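Local coordinates for protein flap endonuclease 1 (Desulfurococcus amylolyticus, PDB 3ORY) that probably cuts 5' flaps from branched DNA in replication and repair, as a structure-specific, metal-dependent nuclease of the FEN-1/XPG family, at residues R320-E325 against D331-A336; S73-R78 against R147-L152. One frame throughout, in Å; residues are numbered along the deposited sequence.

Contact 1 (R320-E325 against D331-A336)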
loop_
_atom_site.group_PDB
_atom_site.type_symbol
_atom_site.label_atom_id
_atom_site.label_comp_id
_atom_site.label_asym_id
_atom_site.label_seq_id
_atom_site.Cartn_x
_atom_site.Cartn_y
_atom_site.Cartn_z
ATOM N N ARG A 320 -19.955 14.340 10.236
ATOM C CA ARG A 320 -20.357 15.108 9.052
ATOM C C ARG A 320 -19.842 14.458 7.762
ATOM O O ARG A 320 -20.614 14.220 6.828
ATOM C CB ARG A 320 -19.929 16.580 9.165
ATOM C CG ARG A 320 -20.733 17.383 10.227
ATOM C CD ARG A 320 -20.594 18.916 10.070
ATOM N NE ARG A 320 -19.214 19.325 9.778
ATOM C CZ ARG A 320 -18.306 19.663 10.694
ATOM N NH1 ARG A 320 -18.613 19.659 11.993
ATOM N NH2 ARG A 320 -17.077 20.011 10.310
ATOM N N ILE A 321 -18.553 14.139 7.723
ATOM C CA ILE A 321 -17.962 13.470 6.558
ATOM C C ILE A 321 -18.604 12.096 6.276
ATOM O O ILE A 321 -19.140 11.865 5.183
ATOM C CB ILE A 321 -16.424 13.344 6.696
ATOM C CG1 ILE A 321 -15.782 14.738 6.697
ATOM C CG2 ILE A 321 -15.851 12.518 5.545
ATOM C CD1 ILE A 321 -14.378 14.790 7.251
ATOM N N LEU A 322 -18.567 11.194 7.256
ATOM C CA LEU A 322 -19.015 9.818 7.036
ATOM C C LEU A 322 -20.532 9.658 6.976
ATOM O O LEU A 322 -21.066 9.111 6.007
ATOM C CB LEU A 322 -18.430 8.872 8.097
ATOM C CG LEU A 322 -16.901 8.801 8.168
ATOM C CD1 LEU A 322 -16.500 7.769 9.204
ATOM C CD2 LEU A 322 -16.290 8.464 6.809
ATOM N N VAL A 323 -21.223 10.127 8.009
ATOM C CA VAL A 323 -22.671 9.948 8.083
ATOM C C VAL A 323 -23.412 10.891 7.131
ATOM O O VAL A 323 -24.138 10.428 6.258
ATOM C CB VAL A 323 -23.208 10.073 9.538
ATOM C CG1 VAL A 323 -24.732 9.836 9.599
ATOM C CG2 VAL A 323 -22.474 9.100 10.461
ATOM N N ASP A 324 -23.226 12.199 7.284
ATOM C CA ASP A 324 -24.030 13.170 6.526
ATOM C C ASP A 324 -23.695 13.191 5.036
ATOM O O ASP A 324 -24.587 13.131 4.196
ATOM C CB ASP A 324 -23.903 14.575 7.122
ATOM C CG ASP A 324 -24.291 14.620 8.590
ATOM O OD1 ASP A 324 -25.048 13.734 9.042
ATOM O OD2 ASP A 324 -23.839 15.534 9.295
ATOM N N GLU A 325 -22.412 13.248 4.719
ATOM C CA GLU A 325 -21.974 13.358 3.331
ATOM C C GLU A 325 -21.892 12.015 2.605
ATOM O O GLU A 325 -22.015 11.973 1.373
ATOM C CB GLU A 325 -20.626 14.069 3.261
ATOM C CG GLU A 325 -20.711 15.571 3.551
ATOM C CD GLU A 325 -19.346 16.238 3.740
ATOM O OE1 GLU A 325 -18.335 15.766 3.168
ATOM O OE2 GLU A 325 -19.292 17.244 4.478
ATOM N N ASP A 331 -25.085 4.822 14.031
ATOM C CA ASP A 331 -24.806 3.911 15.138
ATOM C C ASP A 331 -23.375 3.392 15.069
ATOM O O ASP A 331 -22.616 3.500 16.041
ATOM C CB ASP A 331 -25.789 2.724 15.141
ATOM C CG ASP A 331 -27.175 3.091 15.687
ATOM O OD1 ASP A 331 -27.429 4.278 16.004
ATOM O OD2 ASP A 331 -28.017 2.168 15.799
ATOM N N ARG A 332 -23.010 2.839 13.912
ATOM C CA ARG A 332 -21.683 2.261 13.739
ATOM C C ARG A 332 -20.582 3.310 13.889
ATOM O O ARG A 332 -19.584 3.068 14.572
ATOM C CB ARG A 332 -21.576 1.485 12.421
ATOM C CG ARG A 332 -22.307 0.129 12.470
ATOM C CD ARG A 332 -21.908 -0.796 11.310
ATOM N NE ARG A 332 -22.508 -0.383 10.037
ATOM C CZ ARG A 332 -23.728 -0.736 9.624
ATOM N NH1 ARG A 332 -24.181 -0.305 8.450
ATOM N NH2 ARG A 332 -24.501 -1.512 10.381
ATOM N N VAL A 333 -20.785 4.484 13.290
ATOM C CA VAL A 333 -19.795 5.556 13.383
ATOM C C VAL A 333 -19.673 6.092 14.816
ATOM O O VAL A 333 -18.561 6.257 15.328
ATOM C CB VAL A 333 -20.068 6.692 12.356
ATOM C CG1 VAL A 333 -19.202 7.901 12.640
ATOM C CG2 VAL A 333 -19.835 6.177 10.945
ATOM N N SER A 334 -20.808 6.345 15.465
ATOM C CA SER A 334 -20.800 6.847 16.850
ATOM C C SER A 334 -20.132 5.883 17.839
ATOM O O SER A 334 -19.304 6.301 18.651
ATOM C CB SER A 334 -22.210 7.207 17.316
ATOM O OG SER A 334 -22.779 8.195 16.472
ATOM N N THR A 335 -20.499 4.601 17.763
ATOM C CA THR A 335 -19.884 3.554 18.591
ATOM C C THR A 335 -18.359 3.500 18.379
ATOM O O THR A 335 -17.595 3.485 19.347
ATOM C CB THR A 335 -20.534 2.163 18.327
ATOM O OG1 THR A 335 -21.932 2.226 18.627
ATOM C CG2 THR A 335 -19.908 1.091 19.189
ATOM N N ALA A 336 -17.922 3.499 17.116
ATOM C CA ALA A 336 -16.489 3.487 16.816
ATOM C C ALA A 336 -15.783 4.730 17.367
ATOM O O ALA A 336 -14.694 4.626 17.936
ATOM C CB ALA A 336 -16.244 3.341 15.315
#
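L322 and V323 of the first helix meet a single partner on the second, V333, and every contact across the pair is apolar. V323 does most of its touching with one methyl. Its CG1 lies anti to the backbone N (chi1 -178°), which places CG2 on the amide side, where it fits against the branch point of V333. V323 CG2 is 3.9 Å from V333 CB and only slightly farther from both V333 methyls, so it rests on the flank of the isopropyl group. The two valine side chains pass alongside each other in opposite senses, and the backbones come close here, with V323 CA 7.5 Å from V333 CA. L322 adds a lighter contact to a methyl that V323 also meets: its CD1 lies 4.1 Å from V333 CG2, the two side chains crossing at an angle.

The pair joins two consecutive helices, 315-325 and 330-347, through a short connection, near the C-terminal end of the modelled chain. F328 in that connection touches both L322 and V333, and is bonded to L322 through the backbone; S329 OG accepts from R332 N.

The two segments exchange no hydrogen bonds; the others run within each helix or to the connection. Residues 320-325 include a wider pi-type turn, in which E325 N reaches R320 O at 2.9 Å. In the second helix, D331 O is gripped twice by T335: the backbone N approaches one face of the carbonyl plane at 2.9 Å, whereas OG1 comes to the opposite face, 3.0 Å from that O and 37° out of the plane. Charged groups also pair along their own helix, D324 with K319 and R320 with D316.

Contact 2 (S73-R78 against R147-L152)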
loop_
_atom_site.group_PDB
_atom_site.type_symbol
_atom_site.label_atom_id
_atom_site.label_comp_id
_atom_site.label_asym_id
_atom_site.label_seq_id
_atom_site.Cartn_x
_atom_site.Cartn_y
_atom_site.Cartn_z
ATOM N N SER A 73 -14.215 4.064 4.405
ATOM C CA SER A 73 -14.567 3.063 5.399
ATOM C C SER A 73 -13.318 2.369 5.938
ATOM O O SER A 73 -13.113 2.281 7.153
ATOM C CB SER A 73 -15.521 2.036 4.800
ATOM O OG SER A 73 -15.987 1.168 5.802
ATOM N N GLY A 74 -12.482 1.889 5.025
ATOM C CA GLY A 74 -11.176 1.343 5.390
ATOM C C GLY A 74 -10.324 2.307 6.183
ATOM O O GLY A 74 -9.799 1.956 7.249
ATOM N N LEU A 75 -10.191 3.533 5.683
ATOM C CA LEU A 75 -9.351 4.500 6.350
ATOM C C LEU A 75 -9.836 4.773 7.783
ATOM O O LEU A 75 -9.033 4.867 8.704
ATOM C CB LEU A 75 -9.277 5.797 5.549
ATOM C CG LEU A 75 -8.204 6.814 5.945
ATOM C CD1 LEU A 75 -6.804 6.252 5.770
ATOM C CD2 LEU A 75 -8.359 8.059 5.093
ATOM N N PHE A 76 -11.143 4.907 7.953
ATOM C CA PHE A 76 -11.723 5.128 9.271
ATOM C C PHE A 76 -11.483 3.947 10.215
ATOM O O PHE A 76 -10.803 4.083 11.233
ATOM C CB PHE A 76 -13.219 5.428 9.133
ATOM C CG PHE A 76 -13.922 5.703 10.443
ATOM C CD1 PHE A 76 -13.568 6.801 11.232
ATOM C CD2 PHE A 76 -14.966 4.880 10.867
ATOM C CE1 PHE A 76 -14.243 7.057 12.442
ATOM C CE2 PHE A 76 -15.644 5.131 12.069
ATOM C CZ PHE A 76 -15.283 6.221 12.851
ATOM N N TYR A 77 -12.019 2.790 9.859
ATOM C CA TYR A 77 -12.008 1.640 10.760
ATOM C C TYR A 77 -10.622 1.048 10.992
ATOM O O TYR A 77 -10.303 0.657 12.112
ATOM C CB TYR A 77 -13.011 0.571 10.305
ATOM C CG TYR A 77 -14.448 1.021 10.478
ATOM C CD1 TYR A 77 -14.998 1.195 11.758
ATOM C CD2 TYR A 77 -15.265 1.270 9.372
ATOM C CE1 TYR A 77 -16.324 1.613 11.928
ATOM C CE2 TYR A 77 -16.598 1.684 9.535
ATOM C CZ TYR A 77 -17.111 1.857 10.812
ATOM O OH TYR A 77 -18.414 2.271 10.976
ATOM N N ARG A 78 -9.800 0.994 9.942
ATOM C CA ARG A 78 -8.448 0.458 10.074
ATOM C C ARG A 78 -7.559 1.377 10.905
ATOM O O ARG A 78 -6.771 0.898 11.724
ATOM C CB ARG A 78 -7.818 0.196 8.703
ATOM C CG ARG A 78 -6.355 -0.256 8.734
ATOM C CD ARG A 78 -6.184 -1.595 9.462
ATOM N NE ARG A 78 -7.054 -2.642 8.920
ATOM C CZ ARG A 78 -6.834 -3.947 9.067
ATOM N NH1 ARG A 78 -5.764 -4.373 9.723
ATOM N NH2 ARG A 78 -7.675 -4.826 8.544
ATOM N N ARG A 147 -8.503 13.858 -1.575
ATOM C CA ARG A 147 -8.929 15.033 -0.818
ATOM C C ARG A 147 -9.811 14.641 0.368
ATOM O O ARG A 147 -9.579 15.098 1.483
ATOM C CB ARG A 147 -9.672 16.007 -1.743
ATOM C CG ARG A 147 -10.232 17.265 -1.087
ATOM C CD ARG A 147 -10.579 18.326 -2.161
ATOM N NE ARG A 147 -9.405 18.661 -2.987
ATOM C CZ ARG A 147 -9.268 18.371 -4.284
ATOM N NH1 ARG A 147 -10.243 17.749 -4.947
ATOM N NH2 ARG A 147 -8.151 18.717 -4.926
ATOM N N ASP A 148 -10.818 13.801 0.128
ATOM C CA ASP A 148 -11.711 13.350 1.206
ATOM C C ASP A 148 -10.976 12.562 2.281
ATOM O O ASP A 148 -11.253 12.722 3.472
ATOM C CB ASP A 148 -12.891 12.541 0.644
ATOM C CG ASP A 148 -13.842 13.404 -0.189
ATOM O OD1 ASP A 148 -13.809 14.648 -0.037
ATOM O OD2 ASP A 148 -14.599 12.846 -1.010
ATOM N N ALA A 149 -10.024 11.728 1.858
ATOM C CA ALA A 149 -9.200 10.957 2.784
ATOM C C ALA A 149 -8.396 11.876 3.705
ATOM O O ALA A 149 -8.327 11.643 4.916
ATOM C CB ALA A 149 -8.257 10.010 2.018
ATOM N N LYS A 150 -7.797 12.915 3.124
ATOM C CA LYS A 150 -7.061 13.910 3.903
ATOM C C LYS A 150 -7.998 14.620 4.894
ATOM O O LYS A 150 -7.645 14.779 6.058
ATOM C CB LYS A 150 -6.366 14.927 2.992
ATOM C CG LYS A 150 -5.171 14.356 2.216
ATOM C CD LYS A 150 -4.692 15.327 1.130
ATOM C CE LYS A 150 -3.475 14.738 0.422
ATOM N NZ LYS A 150 -3.018 15.622 -0.694
ATOM N N SER A 151 -9.181 15.025 4.432
ATOM C CA SER A 151 -10.173 15.667 5.307
ATOM C C SER A 151 -10.583 14.760 6.457
ATOM O O SER A 151 -10.734 15.223 7.587
ATOM C CB SER A 151 -11.423 16.082 4.524
ATOM O OG SER A 151 -11.104 17.080 3.568
ATOM N N LEU A 152 -10.780 13.475 6.172
ATOM C CA LEU A 152 -11.158 12.523 7.220
ATOM C C LEU A 152 -10.061 12.390 8.290
ATOM O O LEU A 152 -10.346 12.407 9.493
ATOM C CB LEU A 152 -11.512 11.152 6.628
ATOM C CG LEU A 152 -11.839 10.051 7.651
ATOM C CD1 LEU A 152 -13.098 10.403 8.494
ATOM C CD2 LEU A 152 -11.999 8.699 6.963
#
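L75 and L152 both carry CG roughly trans to the backbone N, with chi1 of -167° and 176°, and these extended first torsions send the two leucines across the gap between helices 70-84 and 143-156. L75 reaches with CD2, which settles on a turn of the facing helix: it lies 3.6 Å from A149 CB and equally close to A149 O, so the methyl touches both the small side chain and the peptide oxygen. L152 answers from the other helix with its own CD2. That methyl is 4.1 Å from L75 CD2, the two leucine ends passing alongside each other in opposite senses. L152 CD2 also rests against F76, the residue after L75, 4.0 Å from F76 N and 4.1 Å from F76 CB.

The ring of F76 extends beyond this seam. It turns its CD2 edge to the face of Y77, 3.5 Å above the plane and over the ring centre, while S73 OG lies in the plane of the Y77 ring at its edge.

The two helix segments run nearly the same way, their axes 10.5 Å apart at a signed crossing angle of -21°. This suits their places in the alpha/beta core: each helix leads into a strand, 88-93 and 160-162 respectively, and those strands are parallel neighbours in the sheet. Helix 70-84 belongs to the beta-alpha-beta crossover from strand 37-41 to 88-93. L75 and A149 also touch F49 and L46 of helix 42-52, whereas F76 and L152 meet V318 on helix 315-325, and K150 NZ is bonded to Q162 in strand 160-162.

Overall arrangement
Both contacts are buried. Contact 2 belongs to the alpha/beta core, about 14 Å from the centre of the chain, with all four touching residues buried; contact 1 lies farther out, about 25 Å from it, and its V323 is partly exposed. Both are apolar, but contact 2 joins helices distant in sequence and lets a methyl settle against a peptide oxygen; contact 1 joins neighbouring helices through branched side chains alone and is the smaller. The contacts share no helix, yet they touch: L322 CD1 lies 3.5 Å from F76 CG, and A336 CB 3.8 Å from F76 CE2. F76 thus links the two interfaces, with the C-terminal helices packed against the core layer.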